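Local coordinates for protein-tyrosine-phosphatase (Shewanella sp., PDB 2Z72), which hydrolyses phosphotyrosine as a cold-active protein tyrosine phosphatase, probably through a two-zinc centre of the calcineurin-like phosphoesterase type, at residues 223-232 / 244-255. Sequence-based numbering, arbitrary orientation.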
# COMPACT_ATOMS: atom_id res chain seq x y z
N LYS A 223 -10.74 9.08 13.37
CA LYS A 223 -10.63 8.28 14.58
C LYS A 223 -9.99 6.93 14.26
O LYS A 223 -9.08 6.46 14.97
CB LYS A 223 -11.97 8.09 15.28
CG LYS A 223 -11.84 7.28 16.55
CD LYS A 223 -13.14 7.27 17.34
CE LYS A 223 -13.02 6.55 18.66
NZ LYS A 223 -14.24 6.31 19.43
N ALA A 224 -10.46 6.29 13.19
CA ALA A 224 -9.90 4.98 12.81
C ALA A 224 -8.46 5.09 12.40
O ALA A 224 -7.62 4.31 12.85
CB ALA A 224 -10.77 4.42 11.70
N ASN A 225 -8.12 6.04 11.54
CA ASN A 225 -6.75 6.17 11.05
C ASN A 225 -5.79 6.45 12.20
O ASN A 225 -4.66 5.93 12.20
CB ASN A 225 -6.64 7.24 9.97
CG ASN A 225 -7.20 6.79 8.67
OD1 ASN A 225 -7.02 5.62 8.25
ND2 ASN A 225 -7.94 7.64 7.95
N ALA A 226 -6.19 7.25 13.18
CA ALA A 226 -5.35 7.50 14.31
C ALA A 226 -5.19 6.26 15.19
O ALA A 226 -4.08 5.98 15.69
CB ALA A 226 -5.96 8.67 15.14
N LEU A 227 -6.27 5.52 15.41
CA LEU A 227 -6.13 4.28 16.20
C LEU A 227 -5.26 3.26 15.50
O LEU A 227 -4.49 2.54 16.20
CB LEU A 227 -7.53 3.71 16.45
CG LEU A 227 -8.35 4.40 17.52
CD1 LEU A 227 -9.77 3.85 17.52
CD2 LEU A 227 -7.72 4.20 18.89
N TYR A 228 -5.34 3.19 14.18
CA TYR A 228 -4.48 2.26 13.45
C TYR A 228 -3.00 2.65 13.65
O TYR A 228 -2.17 1.77 13.89
CB TYR A 228 -4.83 2.28 12.00
CG TYR A 228 -6.03 1.45 11.58
CD1 TYR A 228 -7.11 1.95 10.88
CD2 TYR A 228 -6.05 0.08 11.84
CE1 TYR A 228 -8.16 1.21 10.51
CE2 TYR A 228 -7.10 -0.71 11.43
CZ TYR A 228 -8.16 -0.15 10.75
OH TYR A 228 -9.23 -0.91 10.29
N ARG A 229 -2.67 3.92 13.55
CA ARG A 229 -1.29 4.31 13.74
C ARG A 229 -0.83 4.03 15.16
O ARG A 229 0.32 3.64 15.39
CB ARG A 229 -1.11 5.80 13.41
CG ARG A 229 -1.03 6.09 11.92
CD ARG A 229 -0.71 7.52 11.60
NE ARG A 229 -1.86 8.43 11.81
CZ ARG A 229 -2.78 8.65 10.89
NH1 ARG A 229 -2.73 8.11 9.72
NH2 ARG A 229 -3.78 9.49 11.16
N ALA A 230 -1.68 4.29 16.15
CA ALA A 230 -1.30 4.16 17.54
C ALA A 230 -1.20 2.74 18.03
O ALA A 230 -0.56 2.50 19.06
CB ALA A 230 -2.30 4.95 18.43
N ASN A 231 -1.80 1.81 17.32
CA ASN A 231 -1.93 0.45 17.85
C ASN A 231 -1.41 -0.59 16.94
O ASN A 231 -1.53 -1.78 17.28
CB ASN A 231 -3.41 0.14 18.20
CG ASN A 231 -3.85 1.05 19.33
OD1 ASN A 231 -4.54 2.12 19.12
ND2 ASN A 231 -3.44 0.69 20.52
N VAL A 232 -0.78 -0.26 15.81
CA VAL A 232 -0.21 -1.33 14.98
C VAL A 232 0.88 -2.11 15.73
O VAL A 232 1.08 -3.28 15.41
CB VAL A 232 0.22 -0.74 13.63
CG1 VAL A 232 1.42 0.21 13.76
CG2 VAL A 232 0.53 -1.79 12.59
N LEU A 244 -13.09 -2.09 20.17
CA LEU A 244 -12.97 -1.30 18.95
C LEU A 244 -11.74 -1.68 18.15
O LEU A 244 -11.83 -1.80 16.91
CB LEU A 244 -12.95 0.17 19.33
CG LEU A 244 -12.74 1.15 18.19
CD1 LEU A 244 -13.77 0.98 17.10
CD2 LEU A 244 -12.83 2.61 18.69
N LEU A 245 -10.61 -1.87 18.83
CA LEU A 245 -9.43 -2.32 18.12
C LEU A 245 -9.65 -3.68 17.49
O LEU A 245 -9.14 -3.95 16.38
CB LEU A 245 -8.19 -2.32 19.04
CG LEU A 245 -7.75 -0.97 19.55
CD1 LEU A 245 -6.54 -1.12 20.48
CD2 LEU A 245 -7.48 0.02 18.42
N ASN A 246 -10.37 -4.55 18.17
CA ASN A 246 -10.65 -5.88 17.65
C ASN A 246 -11.40 -5.80 16.33
O ASN A 246 -11.07 -6.42 15.33
CB ASN A 246 -11.41 -6.64 18.73
CG ASN A 246 -11.64 -8.09 18.36
OD1 ASN A 246 -12.00 -8.39 17.20
ND2 ASN A 246 -11.45 -9.02 19.29
N PHE A 247 -12.41 -4.94 16.30
CA PHE A 247 -13.12 -4.64 15.04
C PHE A 247 -12.18 -4.16 13.96
O PHE A 247 -12.14 -4.66 12.86
CB PHE A 247 -14.21 -3.57 15.24
CG PHE A 247 -14.77 -3.12 13.92
CD1 PHE A 247 -14.65 -1.80 13.51
CD2 PHE A 247 -15.38 -4.00 13.07
CE1 PHE A 247 -15.12 -1.38 12.30
CE2 PHE A 247 -15.89 -3.61 11.85
CZ PHE A 247 -15.74 -2.31 11.45
N LEU A 248 -11.40 -3.12 14.26
CA LEU A 248 -10.56 -2.48 13.28
C LEU A 248 -9.50 -3.40 12.70
O LEU A 248 -9.16 -3.29 11.52
CB LEU A 248 -9.92 -1.19 13.86
CG LEU A 248 -10.87 -0.02 14.10
CD1 LEU A 248 -10.12 1.09 14.85
CD2 LEU A 248 -11.41 0.46 12.76
N PHE A 249 -8.93 -4.26 13.54
CA PHE A 249 -7.79 -5.05 13.10
C PHE A 249 -8.13 -6.42 12.59
O PHE A 249 -7.25 -7.04 11.94
CB PHE A 249 -6.77 -5.19 14.25
CG PHE A 249 -5.86 -3.98 14.35
CD1 PHE A 249 -6.22 -2.82 14.97
CD2 PHE A 249 -4.61 -4.01 13.75
CE1 PHE A 249 -5.38 -1.70 15.04
CE2 PHE A 249 -3.77 -2.92 13.86
CZ PHE A 249 -4.16 -1.77 14.46
N PHE A 250 -9.32 -6.94 12.81
CA PHE A 250 -9.59 -8.33 12.45
C PHE A 250 -10.70 -8.48 11.44
O PHE A 250 -10.92 -7.63 10.58
CB PHE A 250 -9.73 -9.13 13.77
CG PHE A 250 -8.43 -9.03 14.55
CD1 PHE A 250 -8.48 -8.44 15.82
CD2 PHE A 250 -7.21 -9.43 14.05
CE1 PHE A 250 -7.32 -8.29 16.55
CE2 PHE A 250 -6.02 -9.31 14.78
CZ PHE A 250 -6.12 -8.69 16.03
N GLY A 251 -11.38 -9.62 11.36
CA GLY A 251 -12.04 -10.10 10.17
C GLY A 251 -13.13 -9.32 9.55
O GLY A 251 -13.38 -9.41 8.32
N ASN A 252 -13.85 -8.52 10.36
CA ASN A 252 -14.95 -7.74 9.79
C ASN A 252 -14.57 -6.29 9.52
O ASN A 252 -15.41 -5.46 9.13
CB ASN A 252 -16.16 -7.73 10.75
CG ASN A 252 -17.48 -7.45 10.03
OD1 ASN A 252 -17.82 -7.85 8.92
ND2 ASN A 252 -18.36 -6.68 10.68
N GLY A 253 -13.30 -5.94 9.78
CA GLY A 253 -12.86 -4.57 9.75
C GLY A 253 -12.28 -4.15 8.41
O GLY A 253 -12.25 -4.92 7.43
N PRO A 254 -11.89 -2.88 8.34
CA PRO A 254 -11.52 -2.33 7.05
C PRO A 254 -10.42 -3.02 6.28
O PRO A 254 -10.41 -2.88 5.05
CB PRO A 254 -11.10 -0.89 7.45
CG PRO A 254 -11.98 -0.54 8.63
CD PRO A 254 -12.12 -1.85 9.39
N THR A 255 -9.48 -3.68 6.95
CA THR A 255 -8.37 -4.30 6.23
C THR A 255 -8.52 -5.79 5.98
O THR A 255 -7.73 -6.34 5.23
CB THR A 255 -7.05 -4.05 6.95
OG1 THR A 255 -7.15 -4.57 8.26
CG2 THR A 255 -6.72 -2.57 6.99
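Leu227 and Leu248 meet at about a right angle, Leu227 CD1 lying 3.9 Å from Leu248 CD1, where helices 223-231 and 244-249 cross at -93° with axes 10.8 Å apart. The same CD1 of Leu227 reaches Leu244 CD2 at 3.5 Å, while Leu245 lays both methyls against Asn231. Phe249 extends this apolar layer: its CE1 is 3.7 Å from Tyr228 CD2, and with ring planes at 59° the pair is oblique. Tyr228, its CG anti to the carbonyl carbon (chi1 -81°), carries its phenol along the end of helix 244-249, across Leu248 CB. There Tyr228 OH donates to Leu248 O at 2.7 Å; the acceptor lies in the ring plane, although the hydroxyl is tilted from the carbonyl plane. Pro254 CD comes within 3.2 Å of Tyr228 OH, and Gln152 of helix 149-156 touches the tyrosine too. A phenylalanine in place of Tyr228 would probably keep the ring packing but leave Leu248 O without its hydroxyl partner. Thr255, whose OG1 is hydrogen-bonded to Gln152 OE1, has its side chain about 7 Å from a zinc ion. The chemistry implies a mainly apolar helix junction, with one cross-segment hydrogen bond fastening Tyr228 to the last turn of helix 244-249, just before the loop leading to Thr255.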